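Local atomic coordinates of beta-1,3-glucanosyltransferase (Rhizomucor miehei CAU432, PDB entry 4WTP), a protein that belongs to glycosyl hydrolase family 17, a group of carbohydrate-active enzymes, and folds as a single-chain (beta/alpha)8 barrel. Residues 115-119 against 120-124; 192-196 against 197-201; 245-248 against 249-253. All blocks are in the same frame, centred on the assembly; numbering follows the deposited sequence.

Overall arrangement
The chain forms an eight-stranded parallel barrel wrapped by helices, and the three contacts follow one another along it. Contact 1 lies on the opposite side of the chain's centre from the other two: its centre is about 40 Å from that of contact 2 and about 34 Å from that of contact 3. Contacts 2 and 3 are neighbours, with centres about 11 Å apart, because helix 196-212 packs on helix 240-256. There Ala199 CB lies 3.5 Å from Tyr246 CE1. Asp201 OD1 and Arg253 NH2, 3.4 Å apart, make a long, weak ion pair. A bound 1,2-ethanediol, probably from the crystallisation liquor, lies about 6 Å from the Leu251 side chain of contact 3.

Contact 1 of 3, residues 115-119 against 120-124; sequences NILAN and NDVSN
Ile116 O takes two backbone N-H groups, and both arrive from the same face of its carbonyl plane. Asn120 N is 2.9 Å from Ile116 O, with a bent N-H...O angle of 136°. Asn119 N is 3.2 Å from Ile116 O. Helix 104-119 ends here, and Asn120 is the first residue to leave helical backbone angles. A water then bridges the last turn to the outgoing chain, donating to Leu117 O at 2.8 Å and to Asn120 O at 2.7 Å.

The Asn120 amide is used at both ends. Asn120 CG sits beside the backbone N (chi1 -61°), and with chi2 at 87° Asn120 OD1 comes 4.1 Å from Ile116 CG1. A second water donates to Asn120 OD1 at 2.9 Å and is held weakly by Asn119 ND2. Asn120 ND2 is bonded to Ser81 OG on the neighbouring helix 79-90.

Two residues further on, the chain turns an apolar branch back to the helix. Val122 CG1 meets Ile116 CG2 at 3.8 Å, with Leu117 CD2 a looser neighbour. Asp121 OD1 accepts Ser123 N at 3.0 Å and also the Ser123 hydroxyl. This Asx turn leads into strand 125-132, so the whole is an alpha-to-beta connection at the strand N-terminal end of a (beta/alpha)8 barrel.

Contact 2 of 3, residues 192-196 against 197-201; sequences EGVTI and DNAAD
Val194 meets Asn198, in the first turn of the helix, with one methyl. Val194 CG1 is anti to the backbone N (chi1 177°), and this places it 3.7 Å from Asn198 CB, with the Ala199 backbone close behind. The side chain also touches Pro189 and Thr202, while Val194 O is bonded to Ser236 OG.

Thr195 does three things. Its carbonyl oxygen accepts Asn198 N at 3.0 Å, from above the carbonyl plane. This closes a turn of four residues. Its hydroxyl lies anti to the backbone N (chi1 -168°) and points to a water: Thr195 OG1 is 2.6 Å from this water, which also accepts from Asp197 N at 2.9 Å. The threonine methyl is left between the backbone N and the carbonyl carbon. There Thr195 CG2 meets Asn198 ND2 at 3.3 Å, a tight apolar-to-polar contact.

Ile196 repeats the short spacing. Ala199 N is 3.1 Å from Ile196 O and stands well above the carbonyl plane, 68° out of it. A bond to the next amide is replaced by solvent: a water donates to Ile196 O at 2.8 Å and accepts from Ala200 N at 3.0 Å. The isoleucine side chain spreads over Asn242 and Trp226, with CD1 only loosely near Ala199 CB. The Asp197 side chain packs on Lys245 of helix 240-256.

Successive i to i+3 bonds followed by a water inserted in an i to i+4 step mark the hydrated first turn of helix 196-212. Residues 197-201 lie on this helix, and 192-195 are the end of the beta-to-alpha loop that follows strand 182-186 in the (beta/alpha)8 barrel.

Contact 3 of 3, residues 245-248 against 249-253; sequences KYLH and DVLCR
One salt bridge spans a helical turn: Lys245 NZ donates to Asp249 OD2 at 2.7 Å and meets this carboxylate oxygen on its syn lone pair. The lysine chain runs extended as far as CE, and a bend at the last torsion (chi4 48°) brings the ammonium back to the carboxylate.

Four consecutive i to i+4 backbone bonds hold residues 245-252 in helix. Asp249 N to Lys245 O is 2.8 Å, and Cys252 N to His248 O is 3.0 Å. Val250 N and Leu251 N bind Tyr246 O and Leu247 O in the same way.

Apolar contacts fill the inner side. Leu247 and Leu251 lie alongside each other, pointing the same way, with Leu247 CD1 3.7 Å from Leu251 CD1. Val250 has two conformers. In the one described, its CG2 lies over one face of the Tyr246 ring in a CH-pi contact, which is therefore doubtful. The Tyr246 hydroxyl is bonded to Thr224 OG1.

Links to the C-terminal tail come last: His248 NE2 bonds to Thr293 O, and Cys252 forms a disulfide with Cys298. The 245-253 part of the helix, charged on one flank and apolar where buried, is thus tied covalently to the chain end.

Contact 1 of 3, residues 115-119 against 120-124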
loop_
_atom_site.group_PDB
_atom_site.type_symbol
_atom_site.label_atom_id
_atom_site.label_comp_id
_atom_site.label_asym_id
_atom_site.label_seq_id
_atom_site.Cartn_x
_atom_site.Cartn_y
_atom_site.Cartn_z
ATOM N N ASN A 115 -18.390 1.708 11.798
ATOM C CA ASN A 115 -17.952 2.369 13.032
ATOM C C ASN A 115 -17.081 3.579 12.798
ATOM O O ASN A 115 -17.276 4.631 13.414
ATOM C CB ASN A 115 -17.192 1.405 13.943
ATOM C CG ASN A 115 -18.091 0.379 14.609
ATOM O OD1 ASN A 115 -19.307 0.552 14.701
ATOM N ND2 ASN A 115 -17.491 -0.724 15.053
ATOM N N ILE A 116 -16.120 3.447 11.885
ATOM C CA ILE A 116 -15.280 4.570 11.529
ATOM C C ILE A 116 -16.150 5.697 10.971
ATOM O O ILE A 116 -15.941 6.889 11.321
ATOM C CB ILE A 116 -14.190 4.135 10.525
ATOM C CG1 ILE A 116 -13.099 3.381 11.285
ATOM C CG2 ILE A 116 -13.603 5.339 9.803
ATOM C CD1 ILE A 116 -12.368 2.384 10.437
ATOM N N LEU A 117 -17.097 5.354 10.108
ATOM C CA LEU A 117 -17.939 6.387 9.513
ATOM C C LEU A 117 -18.793 7.133 10.584
ATOM O O LEU A 117 -19.172 8.302 10.394
ATOM C CB LEU A 117 -18.809 5.812 8.370
ATOM C CG LEU A 117 -18.013 5.294 7.159
ATOM C CD1 LEU A 117 -18.934 4.597 6.162
ATOM C CD2 LEU A 117 -17.229 6.420 6.497
ATOM N N ALA A 118 -19.095 6.451 11.683
ATOM C CA ALA A 118 -19.903 7.034 12.780
ATOM C C ALA A 118 -19.044 7.783 13.782
ATOM O O ALA A 118 -19.526 8.684 14.477
ATOM C CB ALA A 118 -20.691 5.930 13.479
ATOM N N ASN A 119 -17.797 7.361 13.927
ATOM C CA ASN A 119 -16.980 7.771 15.056
ATOM C C ASN A 119 -15.824 8.728 14.739
ATOM O O ASN A 119 -15.223 9.284 15.663
ATOM C CB ASN A 119 -16.354 6.546 15.752
ATOM C CG ASN A 119 -17.372 5.510 16.228
ATOM O OD1 ASN A 119 -18.521 5.824 16.525
ATOM N ND2 ASN A 119 -16.911 4.267 16.377
ATOM N N ASN A 120 -15.505 8.859 13.453
ATOM C CA ASN A 120 -14.331 9.579 12.988
ATOM C C ASN A 120 -14.593 10.541 11.869
ATOM O O ASN A 120 -15.434 10.316 10.993
ATOM C CB ASN A 120 -13.266 8.573 12.505
ATOM C CG ASN A 120 -12.784 7.630 13.603
ATOM O OD1 ASN A 120 -13.384 6.585 13.820
ATOM N ND2 ASN A 120 -11.726 8.005 14.308
ATOM N N ASP A 121 -13.802 11.608 11.876
ATOM C CA ASP A 121 -13.631 12.440 10.709
ATOM C C ASP A 121 -12.909 11.621 9.617
ATOM O O ASP A 121 -11.876 10.997 9.910
ATOM C CB ASP A 121 -12.786 13.641 11.135
ATOM C CG ASP A 121 -12.573 14.646 10.034
ATOM O OD1 ASP A 121 -13.135 14.515 8.939
ATOM O OD2 ASP A 121 -11.868 15.641 10.321
ATOM N N VAL A 122 -13.444 11.606 8.404
ATOM C CA VAL A 122 -12.797 10.844 7.302
ATOM C C VAL A 122 -12.435 11.773 6.148
ATOM O O VAL A 122 -12.256 11.340 4.988
ATOM C CB VAL A 122 -13.657 9.667 6.774
ATOM C CG1 VAL A 122 -13.747 8.588 7.833
ATOM C CG2 VAL A 122 -15.037 10.138 6.329
ATOM N N SER A 123 -12.326 13.063 6.449
ATOM C CA SER A 123 -12.151 14.046 5.380
ATOM C C SER A 123 -10.788 13.996 4.697
ATOM O O SER A 123 -10.638 14.528 3.603
ATOM C CB SER A 123 -12.428 15.439 5.913
ATOM O OG SER A 123 -11.465 15.867 6.857
ATOM N N ASN A 124 -9.815 13.350 5.336
ATOM C CA ASN A 124 -8.477 13.296 4.739
ATOM C C ASN A 124 -8.185 11.965 4.076
ATOM O O ASN A 124 -7.024 11.660 3.788
ATOM C CB ASN A 124 -7.392 13.638 5.748
ATOM C CG ASN A 124 -7.226 12.572 6.824
ATOM O OD1 ASN A 124 -8.184 11.917 7.264
ATOM N ND2 ASN A 124 -5.958 12.383 7.242
HETATM O O HOH W 1 -17.417 9.999 9.116
HETATM O O HOH W 2 -13.572 4.566 15.833
#

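Contact 2 of 3, residues 192-196 against 197-201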
loop_
_atom_site.group_PDB
_atom_site.type_symbol
_atom_site.label_atom_id
_atom_site.label_comp_id
_atom_site.label_asym_id
_atom_site.label_seq_id
_atom_site.Cartn_x
_atom_site.Cartn_y
_atom_site.Cartn_z
ATOM N N GLU A 192 9.782 -12.217 -8.266
ATOM C CA GLU A 192 9.750 -12.821 -9.586
ATOM C C GLU A 192 11.177 -13.169 -10.035
ATOM O O GLU A 192 11.384 -13.688 -11.135
ATOM C CB GLU A 192 9.077 -11.886 -10.593
ATOM C CG GLU A 192 7.685 -11.394 -10.175
ATOM C CD GLU A 192 7.272 -10.136 -10.955
ATOM O OE1 GLU A 192 7.479 -10.119 -12.189
ATOM O OE2 GLU A 192 6.750 -9.138 -10.367
ATOM N N GLY A 193 12.174 -12.868 -9.199
ATOM C CA GLY A 193 13.552 -13.220 -9.546
ATOM C C GLY A 193 14.181 -12.315 -10.592
ATOM O O GLY A 193 15.211 -12.679 -11.183
ATOM N N VAL A 194 13.590 -11.143 -10.832
ATOM C CA VAL A 194 14.099 -10.171 -11.820
ATOM C C VAL A 194 15.349 -9.463 -11.273
ATOM O O VAL A 194 15.351 -8.978 -10.134
ATOM C CB VAL A 194 13.009 -9.159 -12.179
ATOM C CG1 VAL A 194 13.516 -8.095 -13.148
ATOM C CG2 VAL A 194 11.798 -9.897 -12.770
ATOM N N THR A 195 16.405 -9.426 -12.064
ATOM C CA THR A 195 17.636 -8.769 -11.616
ATOM C C THR A 195 17.368 -7.271 -11.440
ATOM O O THR A 195 16.559 -6.679 -12.160
ATOM C CB THR A 195 18.801 -9.035 -12.588
ATOM O OG1 THR A 195 20.045 -8.615 -12.001
ATOM C CG2 THR A 195 18.591 -8.315 -13.925
ATOM N N ILE A 196 18.110 -6.655 -10.524
ATOM C CA ILE A 196 17.822 -5.284 -10.144
ATOM C C ILE A 196 17.763 -4.289 -11.324
ATOM O O ILE A 196 16.903 -3.392 -11.365
ATOM C CB ILE A 196 18.794 -4.820 -9.036
ATOM C CG1 ILE A 196 18.458 -3.389 -8.576
ATOM C CG2 ILE A 196 20.276 -4.974 -9.455
ATOM C CD1 ILE A 196 17.056 -3.193 -7.997
ATOM N N ASP A 197 18.670 -4.409 -12.292
ATOM C CA ASP A 197 18.721 -3.430 -13.378
ATOM C C ASP A 197 17.440 -3.388 -14.200
ATOM O O ASP A 197 17.130 -2.376 -14.853
ATOM C CB ASP A 197 19.914 -3.716 -14.305
ATOM C CG ASP A 197 21.232 -3.419 -13.676
ATOM O OD1 ASP A 197 21.264 -2.831 -12.587
ATOM O OD2 ASP A 197 22.253 -3.757 -14.310
ATOM N N ASN A 198 16.728 -4.515 -14.198
ATOM C CA ASN A 198 15.507 -4.682 -14.963
ATOM C C ASN A 198 14.220 -4.527 -14.115
ATOM O O ASN A 198 13.140 -4.626 -14.640
ATOM C CB ASN A 198 15.486 -6.089 -15.629
ATOM C CG ASN A 198 16.770 -6.463 -16.377
ATOM O OD1 ASN A 198 17.630 -5.636 -16.611
ATOM N ND2 ASN A 198 16.898 -7.739 -16.727
ATOM N N ALA A 199 14.345 -4.297 -12.816
ATOM C CA ALA A 199 13.201 -4.444 -11.929
ATOM C C ALA A 199 12.136 -3.353 -12.112
ATOM O O ALA A 199 10.931 -3.673 -12.238
ATOM C CB ALA A 199 13.682 -4.518 -10.503
ATOM N N ALA A 200 12.543 -2.085 -12.159
ATOM C CA ALA A 200 11.569 -1.014 -12.344
ATOM C C ALA A 200 10.928 -1.095 -13.721
ATOM O O ALA A 200 9.738 -0.758 -13.881
ATOM C CB ALA A 200 12.218 0.325 -12.136
ATOM N N ASP A 201 11.701 -1.547 -14.702
ATOM C CA ASP A 201 11.122 -1.656 -16.037
ATOM C C ASP A 201 10.028 -2.752 -16.032
ATOM O O ASP A 201 8.949 -2.558 -16.637
ATOM C CB ASP A 201 12.215 -1.928 -17.061
ATOM C CG ASP A 201 13.183 -0.738 -17.229
ATOM O OD1 ASP A 201 12.813 0.437 -16.955
ATOM O OD2 ASP A 201 14.339 -0.984 -17.618
HETATM O O HOH W 3 20.891 -6.219 -12.617
HETATM O O HOH W 4 15.297 -1.086 -11.536
#

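Contact 3 of 3, residues 245-248 against 249-253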
loop_
_atom_site.group_PDB
_atom_site.type_symbol
_atom_site.label_atom_id
_atom_site.label_comp_id
_atom_site.label_asym_id
_atom_site.label_seq_id
_atom_site.Cartn_x
_atom_site.Cartn_y
_atom_site.Cartn_z
ATOM N N LYS A 245 18.754 1.649 -5.454
ATOM C CA LYS A 245 18.539 1.723 -6.896
ATOM C C LYS A 245 17.050 1.548 -7.249
ATOM O O LYS A 245 16.504 2.297 -8.069
ATOM C CB LYS A 245 19.405 0.706 -7.623
ATOM C CG LYS A 245 19.088 0.620 -9.100
ATOM C CD LYS A 245 20.123 -0.170 -9.882
ATOM C CE LYS A 245 19.692 -0.346 -11.334
ATOM N NZ LYS A 245 19.206 0.872 -12.046
ATOM N N TYR A 246 16.403 0.555 -6.637
ATOM C CA TYR A 246 15.003 0.269 -6.947
ATOM C C TYR A 246 14.142 1.465 -6.566
ATOM O O TYR A 246 13.293 1.918 -7.327
ATOM C CB TYR A 246 14.512 -0.978 -6.200
ATOM C CG TYR A 246 13.151 -1.445 -6.707
ATOM C CD1 TYR A 246 13.018 -1.923 -8.003
ATOM C CD2 TYR A 246 12.010 -1.355 -5.913
ATOM C CE1 TYR A 246 11.784 -2.371 -8.482
ATOM C CE2 TYR A 246 10.768 -1.799 -6.372
ATOM C CZ TYR A 246 10.667 -2.272 -7.667
ATOM O OH TYR A 246 9.464 -2.719 -8.174
ATOM N N LEU A 247 14.382 2.015 -5.374
ATOM C CA LEU A 247 13.664 3.200 -4.911
ATOM C C LEU A 247 13.822 4.350 -5.924
ATOM O O LEU A 247 12.829 4.960 -6.352
ATOM C CB LEU A 247 14.231 3.608 -3.544
ATOM C CG LEU A 247 13.643 4.873 -2.959
ATOM C CD1 LEU A 247 12.149 4.730 -2.703
ATOM C CD2 LEU A 247 14.406 5.241 -1.693
ATOM N N HIS A 248 15.073 4.649 -6.286
ATOM C CA HIS A 248 15.297 5.748 -7.237
ATOM C C HIS A 248 14.598 5.491 -8.553
ATOM O O HIS A 248 13.969 6.402 -9.103
ATOM C CB HIS A 248 16.787 5.917 -7.492
ATOM C CG HIS A 248 17.567 6.404 -6.291
ATOM N ND1 HIS A 248 18.883 6.707 -6.349
ATOM C CD2 HIS A 248 17.171 6.625 -4.997
ATOM C CE1 HIS A 248 19.300 7.094 -5.138
ATOM N NE2 HIS A 248 18.252 7.072 -4.315
ATOM N N ASP A 249 14.715 4.273 -9.076
ATOM C CA ASP A 249 14.177 3.966 -10.402
ATOM C C ASP A 249 12.666 3.992 -10.414
ATOM O O ASP A 249 12.071 4.541 -11.336
ATOM C CB ASP A 249 14.631 2.593 -10.899
ATOM C CG ASP A 249 16.107 2.520 -11.196
ATOM O OD1 ASP A 249 16.775 3.574 -11.259
ATOM O OD2 ASP A 249 16.599 1.383 -11.389
ATOM N N VAL A 250 12.045 3.397 -9.409
ATOM C CA VAL A 250 10.603 3.364 -9.404
ATOM C C VAL A 250 10.009 4.764 -9.227
ATOM O O VAL A 250 9.064 5.133 -9.902
ATOM C CB VAL A 250 10.089 2.397 -8.329
ATOM C CG1 VAL A 250 8.601 2.563 -8.125
ATOM C CG2 VAL A 250 10.396 0.953 -8.714
ATOM N N LEU A 251 10.591 5.561 -8.329
ATOM C CA LEU A 251 10.128 6.942 -8.124
ATOM C C LEU A 251 10.261 7.730 -9.421
ATOM O O LEU A 251 9.386 8.523 -9.766
ATOM C CB LEU A 251 10.887 7.631 -6.981
ATOM C CG LEU A 251 10.512 7.131 -5.585
ATOM C CD1 LEU A 251 11.367 7.865 -4.584
ATOM C CD2 LEU A 251 9.041 7.358 -5.278
ATOM N N CYS A 252 11.353 7.499 -10.151
ATOM C CA CYS A 252 11.530 8.151 -11.443
ATOM C C CYS A 252 10.452 7.751 -12.450
ATOM O O CYS A 252 9.796 8.609 -13.066
ATOM C CB CYS A 252 12.907 7.844 -12.012
ATOM S SG CYS A 252 13.136 8.330 -13.734
ATOM N N ARG A 253 10.265 6.448 -12.640
ATOM C CA ARG A 253 9.306 5.953 -13.628
ATOM C C ARG A 253 7.888 6.403 -13.354
ATOM O O ARG A 253 7.186 6.786 -14.292
ATOM C CB ARG A 253 9.391 4.444 -13.732
ATOM C CG ARG A 253 10.695 3.868 -14.246
ATOM C CD ARG A 253 11.209 4.557 -15.502
ATOM N NE ARG A 253 12.303 3.847 -16.160
ATOM C CZ ARG A 253 12.868 4.234 -17.306
ATOM N NH1 ARG A 253 12.448 5.330 -17.927
ATOM N NH2 ARG A 253 13.852 3.510 -17.835
#